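Local coordinates for protein probable glucarate dehydratase (Mycobacterium smegmatis str. MC2 155, PDB 3VDG) that probably dehydrates D-glucarate or a closely related acid sugar as a lyase of the enolase superfamily, binding a metal in its barrel domain, at residues Thr36-Ala41 with Leu413-Tyr417; Leu57-Ile61 with Gly73-Ala77; Gly121-Met125 with Asp424-Thr428; Ser315-Tyr319 with Ser351-Met355. One frame throughout, in Å; residues are numbered along the deposited sequence. Where two conformers were deposited one is given.

Interaction 1 of 4, residues Thr36-Ala41 with Leu413-Tyr417; sequences TPVAFA and LHEQY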
loop_
_atom_site.group_PDB
_atom_site.type_symbol
_atom_site.label_atom_id
_atom_site.label_comp_id
_atom_site.label_asym_id
_atom_site.label_seq_id
_atom_site.Cartn_x
_atom_site.Cartn_y
_atom_site.Cartn_z
ATOM N N THR A 36 -24.042 -0.510 17.439
ATOM C CA THR A 36 -25.495 -0.662 17.363
ATOM C C THR A 36 -25.874 -1.628 16.239
ATOM O O THR A 36 -25.757 -1.287 15.058
ATOM C CB THR A 36 -26.182 0.691 17.064
ATOM O OG1 THR A 36 -25.751 1.664 18.021
ATOM C CG2 THR A 36 -27.712 0.570 17.140
ATOM N N PRO A 37 -26.344 -2.834 16.595
ATOM C CA PRO A 37 -26.816 -3.717 15.515
ATOM C C PRO A 37 -28.146 -3.218 14.938
ATOM O O PRO A 37 -28.989 -2.716 15.678
ATOM C CB PRO A 37 -26.926 -5.105 16.195
ATOM C CG PRO A 37 -26.912 -4.849 17.667
ATOM C CD PRO A 37 -26.323 -3.484 17.922
ATOM N N VAL A 38 -28.304 -3.290 13.619
ATOM C CA VAL A 38 -29.528 -2.856 12.958
ATOM C C VAL A 38 -29.998 -3.945 11.994
ATOM O O VAL A 38 -29.220 -4.831 11.626
ATOM C CB VAL A 38 -29.300 -1.557 12.168
ATOM C CG1 VAL A 38 -28.885 -0.436 13.126
ATOM C CG2 VAL A 38 -28.242 -1.777 11.078
ATOM N N ALA A 39 -31.264 -3.886 11.585
ATOM C CA ALA A 39 -31.788 -4.825 10.580
ATOM C C ALA A 39 -32.687 -4.051 9.636
ATOM O O ALA A 39 -33.423 -3.152 10.050
ATOM C CB ALA A 39 -32.541 -5.982 11.247
ATOM N N PHE A 40 -32.600 -4.371 8.353
ATOM C CA PHE A 40 -33.410 -3.714 7.351
ATOM C C PHE A 40 -33.963 -4.756 6.376
ATOM O O PHE A 40 -33.336 -5.779 6.144
ATOM C CB PHE A 40 -32.594 -2.641 6.607
ATOM C CG PHE A 40 -31.277 -3.136 6.059
ATOM C CD1 PHE A 40 -30.149 -3.176 6.857
ATOM C CD2 PHE A 40 -31.159 -3.521 4.730
ATOM C CE1 PHE A 40 -28.938 -3.619 6.356
ATOM C CE2 PHE A 40 -29.941 -3.967 4.223
ATOM C CZ PHE A 40 -28.831 -4.014 5.041
ATOM N N ALA A 41 -35.141 -4.481 5.830
ATOM C CA ALA A 41 -35.844 -5.397 4.930
ATOM C C ALA A 41 -35.044 -5.749 3.693
ATOM O O ALA A 41 -34.401 -4.888 3.064
ATOM C CB ALA A 41 -37.198 -4.827 4.520
ATOM N N LEU A 413 -34.068 1.227 13.183
ATOM C CA LEU A 413 -33.500 -0.023 12.650
ATOM C C LEU A 413 -32.913 -0.901 13.743
ATOM O O LEU A 413 -32.800 -2.113 13.575
ATOM C CB LEU A 413 -32.470 0.235 11.540
ATOM C CG LEU A 413 -32.987 0.971 10.303
ATOM C CD1 LEU A 413 -31.862 1.048 9.276
ATOM C CD2 LEU A 413 -34.214 0.308 9.696
ATOM N N HIS A 414 -32.512 -0.303 14.862
ATOM C CA HIS A 414 -32.071 -1.112 15.978
ATOM C C HIS A 414 -33.258 -1.823 16.593
ATOM O O HIS A 414 -33.165 -2.984 16.982
ATOM C CB HIS A 414 -31.350 -0.277 17.026
ATOM C CG HIS A 414 -30.961 -1.068 18.255
ATOM N ND1 HIS A 414 -30.122 -2.125 18.204
ATOM C CD2 HIS A 414 -31.334 -0.926 19.592
ATOM C CE1 HIS A 414 -29.955 -2.629 19.441
ATOM N NE2 HIS A 414 -30.702 -1.893 20.292
ATOM N N GLU A 415 -34.385 -1.122 16.678
ATOM C CA GLU A 415 -35.605 -1.706 17.251
ATOM C C GLU A 415 -36.074 -2.853 16.338
ATOM O O GLU A 415 -36.464 -3.914 16.805
ATOM C CB GLU A 415 -36.687 -0.623 17.409
ATOM C CG GLU A 415 -38.077 -1.132 17.789
ATOM C CD GLU A 415 -38.152 -1.802 19.161
ATOM O OE1 GLU A 415 -37.261 -1.575 20.010
ATOM O OE2 GLU A 415 -39.122 -2.559 19.396
ATOM N N GLN A 416 -36.006 -2.630 15.031
ATOM C CA GLN A 416 -36.279 -3.676 14.040
ATOM C C GLN A 416 -35.395 -4.919 14.233
ATOM O O GLN A 416 -35.881 -6.052 14.223
ATOM C CB GLN A 416 -36.166 -3.081 12.636
ATOM C CG GLN A 416 -36.697 -3.962 11.523
ATOM C CD GLN A 416 -37.109 -3.158 10.311
ATOM O OE1 GLN A 416 -38.296 -2.982 10.052
ATOM N NE2 GLN A 416 -36.135 -2.660 9.563
ATOM N N TYR A 417 -34.102 -4.719 14.455
ATOM C CA TYR A 417 -33.220 -5.832 14.787
ATOM C C TYR A 417 -33.653 -6.600 16.036
ATOM O O TYR A 417 -33.653 -7.829 16.040
ATOM C CB TYR A 417 -31.783 -5.337 14.945
ATOM C CG TYR A 417 -30.826 -6.288 15.623
ATOM C CD1 TYR A 417 -30.084 -7.211 14.886
ATOM C CD2 TYR A 417 -30.640 -6.244 17.005
ATOM C CE1 TYR A 417 -29.196 -8.068 15.513
ATOM C CE2 TYR A 417 -29.764 -7.097 17.635
ATOM C CZ TYR A 417 -29.037 -8.000 16.883
ATOM O OH TYR A 417 -28.159 -8.841 17.512
#
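Thr36 meets helix 407-420 through its methyl: CG2 lies 3.7 Å from His414 CB, the two side chains crossing at about a right angle. Next along the strand, Pro37 is held at two points. Its carbonyl O accepts from His414 ND1 at 2.8 Å, within the imidazole plane and also in the carbonyl plane, while the pyrrolidine rests on the ring of Tyr417. Pro37 CB sits 3.6 Å from the ring centroid, almost on the normal, a clear CH-pi contact. With CG anti to its backbone N (chi1 165°), Tyr417 offers one face of its ring to the proline. Val38 packs its CB against Leu413 CB at 3.7 Å, and its CA approaches Leu413 O. Ala39 then takes hold with both backbone polar atoms. Its N donates to Leu413 O at 3.1 Å, and its O accepts a nearly straight bond of 2.8 Å from NE2 of the extended Gln416, the acceptor lying in the amide plane. The Ala39 methyl touches Tyr417 CA. The Phe40 ring leads off toward strand 55-65. Gln416 NE2 also bonds Glu378. Leu413 O is shared: Tyr417 N of the helix and Ala39 N of the strand reach it from opposite faces of the carbonyl plane. The strand thus borrows a carbonyl already used by the helix, and two side-chain donors occupy outward carbonyls of an outermost strand, where the strand and helix segments cross at 84°.

Interaction 2 of 4, residues Leu57-Ile61 with Gly73-Ala77; sequences LRAVI and GETYA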
loop_
_atom_site.group_PDB
_atom_site.type_symbol
_atom_site.label_atom_id
_atom_site.label_comp_id
_atom_site.label_asym_id
_atom_site.label_seq_id
_atom_site.Cartn_x
_atom_site.Cartn_y
_atom_site.Cartn_z
ATOM N N LEU A 57 -28.660 -7.972 8.410
ATOM C CA LEU A 57 -28.116 -7.384 9.654
ATOM C C LEU A 57 -26.815 -6.614 9.414
ATOM O O LEU A 57 -25.974 -7.060 8.642
ATOM C CB LEU A 57 -27.797 -8.496 10.660
ATOM C CG LEU A 57 -28.870 -9.531 10.991
ATOM C CD1 LEU A 57 -28.298 -10.543 11.984
ATOM C CD2 LEU A 57 -30.131 -8.876 11.507
ATOM N N ARG A 58 -26.643 -5.468 10.070
ATOM C CA ARG A 58 -25.350 -4.750 10.070
ATOM C C ARG A 58 -25.120 -4.202 11.475
ATOM O O ARG A 58 -26.061 -4.144 12.286
ATOM C CB ARG A 58 -25.336 -3.605 9.053
ATOM C CG ARG A 58 -25.665 -4.035 7.628
ATOM C CD ARG A 58 -24.539 -4.829 6.990
ATOM N NE ARG A 58 -23.457 -3.955 6.527
ATOM C CZ ARG A 58 -22.357 -4.402 5.954
ATOM N NH1 ARG A 58 -22.185 -5.719 5.770
ATOM N NH2 ARG A 58 -21.430 -3.537 5.565
ATOM N N ALA A 59 -23.871 -3.865 11.786
ATOM C CA ALA A 59 -23.536 -3.212 13.054
ATOM C C ALA A 59 -22.963 -1.845 12.712
ATOM O O ALA A 59 -22.088 -1.721 11.856
ATOM C CB ALA A 59 -22.535 -4.039 13.857
ATOM N N VAL A 60 -23.507 -0.818 13.341
ATOM C CA VAL A 60 -23.016 0.554 13.177
ATOM C C VAL A 60 -22.054 0.858 14.304
ATOM O O VAL A 60 -22.370 0.636 15.496
ATOM C CB VAL A 60 -24.180 1.548 13.209
ATOM C CG1 VAL A 60 -23.660 2.988 13.312
ATOM C CG2 VAL A 60 -25.056 1.361 11.964
ATOM N N ILE A 61 -20.863 1.331 13.940
ATOM C CA ILE A 61 -19.862 1.769 14.907
ATOM C C ILE A 61 -19.871 3.280 14.975
ATOM O O ILE A 61 -19.758 3.956 13.955
ATOM C CB ILE A 61 -18.421 1.302 14.558
ATOM C CG1 ILE A 61 -18.200 -0.160 14.957
ATOM C CG2 ILE A 61 -17.381 2.112 15.332
ATOM C CD1 ILE A 61 -18.961 -1.146 14.110
ATOM N N GLY A 73 -18.386 3.739 11.243
ATOM C CA GLY A 73 -17.964 2.564 10.487
ATOM C C GLY A 73 -19.178 1.639 10.429
ATOM O O GLY A 73 -20.148 1.830 11.181
ATOM N N GLU A 74 -19.115 0.614 9.581
ATOM C CA GLU A 74 -20.245 -0.305 9.411
ATOM C C GLU A 74 -19.688 -1.665 9.068
ATOM O O GLU A 74 -18.726 -1.776 8.292
ATOM C CB GLU A 74 -21.168 0.176 8.282
ATOM C CG GLU A 74 -22.382 -0.723 8.027
ATOM C CD GLU A 74 -23.160 -0.316 6.777
ATOM O OE1 GLU A 74 -23.186 0.885 6.424
ATOM O OE2 GLU A 74 -23.771 -1.199 6.139
ATOM N N THR A 75 -20.283 -2.705 9.646
ATOM C CA THR A 75 -19.766 -4.055 9.458
ATOM C C THR A 75 -20.908 -5.066 9.623
ATOM O O THR A 75 -22.085 -4.675 9.712
ATOM C CB THR A 75 -18.629 -4.301 10.486
ATOM O OG1 THR A 75 -18.059 -5.606 10.305
ATOM C CG2 THR A 75 -19.160 -4.179 11.893
ATOM N N TYR A 76 -20.574 -6.349 9.653
ATOM C CA TYR A 76 -21.569 -7.418 9.869
ATOM C C TYR A 76 -22.104 -7.389 11.300
ATOM O O TYR A 76 -21.553 -6.701 12.157
ATOM C CB TYR A 76 -20.918 -8.793 9.581
ATOM C CG TYR A 76 -19.998 -8.753 8.368
ATOM C CD1 TYR A 76 -20.530 -8.668 7.077
ATOM C CD2 TYR A 76 -18.605 -8.751 8.518
ATOM C CE1 TYR A 76 -19.696 -8.597 5.947
ATOM C CE2 TYR A 76 -17.759 -8.670 7.406
ATOM C CZ TYR A 76 -18.308 -8.597 6.127
ATOM O OH TYR A 76 -17.493 -8.520 5.018
ATOM N N ALA A 77 -23.149 -8.169 11.578
ATOM C CA ALA A 77 -23.729 -8.194 12.927
ATOM C C ALA A 77 -23.988 -9.580 13.498
ATOM O O ALA A 77 -24.778 -9.718 14.433
ATOM C CB ALA A 77 -25.010 -7.379 12.974
#
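Arg58 and Glu74 form a side-chain salt bridge between these neighbouring strands. Arg58 NE donates to Glu74 OE2 at 2.8 Å, using the anti lone pair of the oxygen, and NH2 adds a weak bond to the same atom. OE2 lies near the plane at the edge of the guanidinium, whereas the carboxylate is turned 82° against it. Bends at chi2 and chi3 (-72° and -78°) fold the arginine over the partner strand, with Thr75 O on one guanidinium face. The Tyr76 ring stands beside it, its plane nearly perpendicular, with CD1 3.6 Å from Arg58 NH1.

Beneath these groups the backbones are paired. Ala59 and Thr75 exchange two hydrogen bonds, Ala59 N to Thr75 O being 2.9 Å, and Ile61 and Gly73 exchange two more, with Val60 and Glu74 as the non-hydrogen-bonded pair between them. On the face of Ala59 and Ile61, the Ile61 CD1 methyl touches Thr75 CG2 at 3.8 Å, while Thr75 OG1 is bonded to His81. Farther along, Ala77 CB packs on Leu57 CB, also at 3.8 Å.

Farther out, Glu74 is steadied from the barrel side: OE2 accepts from Leu348 N and OE1 from Ser351 N, so both carboxylate oxygens are occupied in this buried place. The two strands make an antiparallel beta hairpin of the three-stranded sheet in the N-terminal capping domain characteristic of the enolase superfamily.

Interaction 3 of 4, residues Gly121-Met125 with Asp424-Thr428; sequences GLAGM and DRDDT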
loop_
_atom_site.group_PDB
_atom_site.type_symbol
_atom_site.label_atom_id
_atom_site.label_comp_id
_atom_site.label_asym_id
_atom_site.label_seq_id
_atom_site.Cartn_x
_atom_site.Cartn_y
_atom_site.Cartn_z
ATOM N N GLY A 121 -20.779 -13.526 9.413
ATOM C CA GLY A 121 -21.214 -12.345 8.661
ATOM C C GLY A 121 -21.415 -12.618 7.177
ATOM O O GLY A 121 -22.078 -11.841 6.473
ATOM N N LEU A 122 -20.856 -13.735 6.704
ATOM C CA LEU A 122 -20.772 -14.026 5.260
ATOM C C LEU A 122 -21.553 -15.282 4.817
ATOM O O LEU A 122 -21.417 -15.737 3.668
ATOM C CB LEU A 122 -19.292 -14.101 4.835
ATOM C CG LEU A 122 -18.539 -12.770 5.026
ATOM C CD1 LEU A 122 -17.024 -12.916 5.166
ATOM C CD2 LEU A 122 -18.909 -11.810 3.899
ATOM N N ALA A 123 -22.376 -15.810 5.729
ATOM C CA ALA A 123 -23.219 -16.999 5.500
ATOM C C ALA A 123 -22.469 -18.283 5.093
ATOM O O ALA A 123 -22.993 -19.095 4.323
ATOM C CB ALA A 123 -24.338 -16.689 4.506
ATOM N N GLY A 124 -21.256 -18.473 5.614
ATOM C CA GLY A 124 -20.468 -19.667 5.306
ATOM C C GLY A 124 -20.068 -19.740 3.844
ATOM O O GLY A 124 -19.370 -20.664 3.422
ATOM N N MET A 125 -20.522 -18.756 3.073
ATOM C CA MET A 125 -20.199 -18.635 1.655
ATOM C C MET A 125 -18.697 -18.364 1.478
ATOM O O MET A 125 -18.020 -19.004 0.673
ATOM C CB MET A 125 -21.035 -17.492 1.063
ATOM C CG MET A 125 -21.383 -17.612 -0.412
ATOM S SD MET A 125 -23.041 -16.992 -0.794
ATOM C CE MET A 125 -23.305 -15.816 0.529
ATOM N N ASP A 424 -27.967 -14.033 13.238
ATOM C CA ASP A 424 -26.850 -14.377 12.344
ATOM C C ASP A 424 -27.348 -14.431 10.898
ATOM O O ASP A 424 -28.476 -14.853 10.650
ATOM C CB ASP A 424 -26.264 -15.746 12.711
ATOM C CG ASP A 424 -25.622 -15.754 14.085
ATOM O OD1 ASP A 424 -24.465 -15.292 14.224
ATOM O OD2 ASP A 424 -26.276 -16.236 15.030
ATOM N N ARG A 425 -26.534 -13.991 9.940
ATOM C CA ARG A 425 -26.898 -14.220 8.554
ATOM C C ARG A 425 -26.865 -15.731 8.279
ATOM O O ARG A 425 -25.888 -16.398 8.591
ATOM C CB ARG A 425 -25.956 -13.507 7.593
ATOM C CG ARG A 425 -26.376 -13.763 6.160
ATOM C CD ARG A 425 -25.453 -13.138 5.129
ATOM N NE ARG A 425 -25.841 -13.599 3.792
ATOM C CZ ARG A 425 -25.210 -13.269 2.675
ATOM N NH1 ARG A 425 -24.154 -12.454 2.717
ATOM N NH2 ARG A 425 -25.643 -13.755 1.521
ATOM N N ASP A 426 -27.926 -16.273 7.692
ATOM C CA ASP A 426 -27.993 -17.718 7.498
ATOM C C ASP A 426 -28.903 -18.075 6.311
ATOM O O ASP A 426 -30.030 -18.519 6.513
ATOM C CB ASP A 426 -28.527 -18.374 8.782
ATOM C CG ASP A 426 -28.323 -19.883 8.801
ATOM O OD1 ASP A 426 -27.753 -20.429 7.838
ATOM O OD2 ASP A 426 -28.726 -20.530 9.784
ATOM N N ASP A 427 -28.409 -17.879 5.089
ATOM C CA ASP A 427 -29.196 -18.089 3.877
ATOM C C ASP A 427 -29.633 -19.565 3.776
ATOM O O ASP A 427 -30.750 -19.876 3.354
ATOM C CB ASP A 427 -28.364 -17.775 2.615
ATOM C CG ASP A 427 -27.835 -16.329 2.570
ATOM O OD1 ASP A 427 -28.043 -15.540 3.518
ATOM O OD2 ASP A 427 -27.176 -15.986 1.568
ATOM N N THR A 428 -28.730 -20.462 4.163
ATOM C CA THR A 428 -28.994 -21.890 4.086
ATOM C C THR A 428 -30.000 -22.324 5.150
ATOM O O THR A 428 -30.985 -22.996 4.848
ATOM C CB THR A 428 -27.698 -22.698 4.218
ATOM O OG1 THR A 428 -26.775 -22.255 3.214
ATOM C CG2 THR A 428 -27.985 -24.197 4.033
HETATM O O HOH W 1 -22.931 -10.396 4.613
HETATM O O HOH W 2 -23.221 -15.581 8.807
HETATM O O HOH W 3 -26.039 -19.989 5.348
HETATM O O HOH W 4 -24.169 -22.147 3.658
#
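A water between Ala123 and Arg425 is gripped by three groups: it accepts from Ala123 N at 3.2 Å, donates to Arg425 O at 2.8 Å and takes a weak bond from Gly121 N. A second water links Gly121 and Arg425 at the far end of the arginine, donating to Gly121 O and accepting from NH1 at 3.1 Å, at the edge of the guanidinium. Direct touching is lighter. The Ala123 methyl lies over one guanidinium face, CB 3.5 Å from Arg425 NE, although Ala123 is poorly ordered.

Arg425 runs straight from CG to NE and reaches Asp427 side-on. NE donates to Asp427 OD1 at 2.9 Å, nearly straight (173°), and NH2 to OD2 at 2.7 Å, the latter on the syn lone pair. Asp427 OD2 also takes Asn47 ND2, so the acid that holds the arginine is itself positioned. Beyond it, a third water donates to Asp426 OD1 and accepts from Thr428 N at 3.0 Å, with a weak link to Ala123 O. Asp426 is the N-cap of helix 427-434, its OD1 accepting from Gly429 N.

A bound acetate, probably from the crystallisation liquor, lies about 3 Å from the Arg425 side chain, which may mark a place suited to an anion. Through these water bridges, for the most part, the glycine-containing loop is tied to residues 424-428, whereas the guanidinium is fixed in rotation by its own segment's carboxylate.

Interaction 4 of 4, residues Ser315-Tyr319 with Ser351-Met355; sequences SDHHY and SLAAM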
loop_
_atom_site.group_PDB
_atom_site.type_symbol
_atom_site.label_atom_id
_atom_site.label_comp_id
_atom_site.label_asym_id
_atom_site.label_seq_id
_atom_site.Cartn_x
_atom_site.Cartn_y
_atom_site.Cartn_z
ATOM N N SER A 315 -12.035 -6.214 -4.557
ATOM C CA SER A 315 -11.728 -5.672 -3.238
ATOM C C SER A 315 -12.997 -5.675 -2.379
ATOM O O SER A 315 -14.112 -5.695 -2.897
ATOM C CB SER A 315 -11.217 -4.237 -3.358
ATOM O OG SER A 315 -12.238 -3.403 -3.926
ATOM N N ASP A 316 -12.822 -5.625 -1.068
ATOM C CA ASP A 316 -13.935 -5.391 -0.151
ATOM C C ASP A 316 -13.347 -4.928 1.173
ATOM O O ASP A 316 -12.755 -5.731 1.906
ATOM C CB ASP A 316 -14.756 -6.674 0.058
ATOM C CG ASP A 316 -15.999 -6.429 0.884
ATOM O OD1 ASP A 316 -15.949 -5.526 1.752
ATOM O OD2 ASP A 316 -17.017 -7.137 0.679
ATOM N N HIS A 317 -13.495 -3.641 1.493
ATOM C CA HIS A 317 -12.822 -3.116 2.693
ATOM C C HIS A 317 -13.348 -3.719 3.963
ATOM O O HIS A 317 -12.697 -3.641 5.001
ATOM C CB HIS A 317 -12.886 -1.585 2.763
ATOM C CG HIS A 317 -14.235 -1.033 3.140
ATOM N ND1 HIS A 317 -15.171 -0.722 2.227
ATOM C CD2 HIS A 317 -14.771 -0.691 4.390
ATOM C CE1 HIS A 317 -16.253 -0.238 2.851
ATOM N NE2 HIS A 317 -16.003 -0.226 4.180
ATOM N N HIS A 318 -14.525 -4.336 3.907
ATOM C CA HIS A 318 -15.133 -4.907 5.124
ATOM C C HIS A 318 -14.418 -6.140 5.590
ATOM O O HIS A 318 -14.435 -6.462 6.789
ATOM C CB HIS A 318 -16.616 -5.226 4.912
ATOM C CG HIS A 318 -17.449 -4.035 4.507
ATOM N ND1 HIS A 318 -17.677 -3.704 3.199
ATOM C CD2 HIS A 318 -18.132 -3.094 5.274
ATOM C CE1 HIS A 318 -18.474 -2.615 3.150
ATOM N NE2 HIS A 318 -18.750 -2.240 4.413
ATOM N N TYR A 319 -13.784 -6.872 4.678
ATOM C CA TYR A 319 -13.028 -8.051 5.141
ATOM C C TYR A 319 -11.524 -8.046 4.844
ATOM O O TYR A 319 -10.787 -8.872 5.393
ATOM C CB TYR A 319 -13.711 -9.385 4.758
ATOM C CG TYR A 319 -13.869 -9.664 3.276
ATOM C CD1 TYR A 319 -15.120 -9.612 2.676
ATOM C CD2 TYR A 319 -12.774 -9.980 2.486
ATOM C CE1 TYR A 319 -15.284 -9.883 1.327
ATOM C CE2 TYR A 319 -12.926 -10.240 1.127
ATOM C CZ TYR A 319 -14.190 -10.191 0.557
ATOM O OH TYR A 319 -14.356 -10.444 -0.799
ATOM N N SER A 351 -21.197 2.236 4.887
ATOM C CA SER A 351 -20.421 1.414 3.954
ATOM C C SER A 351 -20.386 2.051 2.572
ATOM O O SER A 351 -19.351 2.051 1.898
ATOM C CB SER A 351 -21.009 -0.005 3.853
ATOM O OG SER A 351 -20.692 -0.769 5.014
ATOM N N LEU A 352 -21.522 2.575 2.118
ATOM C CA LEU A 352 -21.533 3.109 0.757
ATOM C C LEU A 352 -20.558 4.295 0.668
ATOM O O LEU A 352 -19.768 4.407 -0.281
ATOM C CB LEU A 352 -22.945 3.535 0.333
ATOM C CG LEU A 352 -23.047 4.124 -1.086
ATOM C CD1 LEU A 352 -22.554 3.140 -2.146
ATOM C CD2 LEU A 352 -24.482 4.544 -1.380
ATOM N N ALA A 353 -20.597 5.180 1.659
ATOM C CA ALA A 353 -19.693 6.337 1.628
ATOM C C ALA A 353 -18.239 5.861 1.616
ATOM O O ALA A 353 -17.401 6.387 0.875
ATOM C CB ALA A 353 -19.943 7.250 2.827
ATOM N N ALA A 354 -17.926 4.879 2.454
ATOM C CA ALA A 354 -16.551 4.406 2.536
ATOM C C ALA A 354 -16.099 3.784 1.200
ATOM O O ALA A 354 -14.974 4.016 0.754
ATOM C CB ALA A 354 -16.409 3.420 3.685
ATOM N N MET A 355 -16.979 2.997 0.578
ATOM C CA MET A 355 -16.722 2.382 -0.721
ATOM C C MET A 355 -16.464 3.473 -1.761
ATOM O O MET A 355 -15.573 3.357 -2.589
ATOM C CB MET A 355 -17.929 1.505 -1.171
ATOM C CG MET A 355 -18.220 0.264 -0.301
ATOM S SD MET A 355 -19.917 -0.388 -0.489
ATOM C CE MET A 355 -19.767 -1.148 -2.109
#
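The ring of His318 presents its edge to Ser351, with NE2 only 2.5 Å from the hydroxyl OG; this short hydrogen bond could run in either direction. On one face of that ring lies His317 NE2, 3.4 Å above the plane and toward the rim, so the two consecutive imidazoles overlap at their margins. His317 in turn directs its edge at helix 349-360: CE1 is 3.7 Å from Met355 CG, which lies in the ring plane, the two side chains crossing at about a right angle. The Ala354 methyl comes in obliquely, CB 3.7 Å from His317 NE2. A chi1 of 74° places His317 CG between its backbone N and carbonyl carbon and carries the ring across to this helix.

At its other nitrogen, His318 is held by Asp316, whose OD1 accepts from ND1 at 2.9 Å and from the backbone N of the same histidine at 2.8 Å. The second bond makes Asp316 the N-cap of the short helix 317-320. Hydrogen bonds thus run from Ser351 through His318 to Asp316, a pattern that resembles a Ser-His-Asp triad in geometry alone. Asp316 follows the sixth strand of the enolase-type barrel, and its other oxygen, OD2, accepts from His343 ND1 beyond the seventh strand, consistent with the Asp-His pair of glucarate-type dehydratases. Ser351 OG has a further partner in Arg58 NH2 of the capping domain. Val141 of helix 131-151 touches both His317 and Ala354, while Leu323 packs against the same two residues from helix 323-336.

How the interactions relate
Interactions 1 and 2 share the capping-domain sheet: Val38 N lies 2.7 Å from Arg58 O, and Phe40 packs on the arginine's CG. Helix 407-420 lies against strand 30-41, the neighbour of the hairpin. Interaction 2 leads on to the barrel in interaction 4, where Arg58 NH2 is 2.9 Å from Ser351 OG. Toward interaction 3, Tyr76 touches Gly121 with its ring and Leu122 with its hydroxyl. Interactions 3 and 4 do not meet, their nearest atoms being about 5 Å apart. The sodium ion, bound by Asp244, Glu269 and Asn292, lies about 12 Å from the side chains of both Tyr76 and Met355; Tyr319 of interaction 4 touches Asn292, one of the sodium ligands.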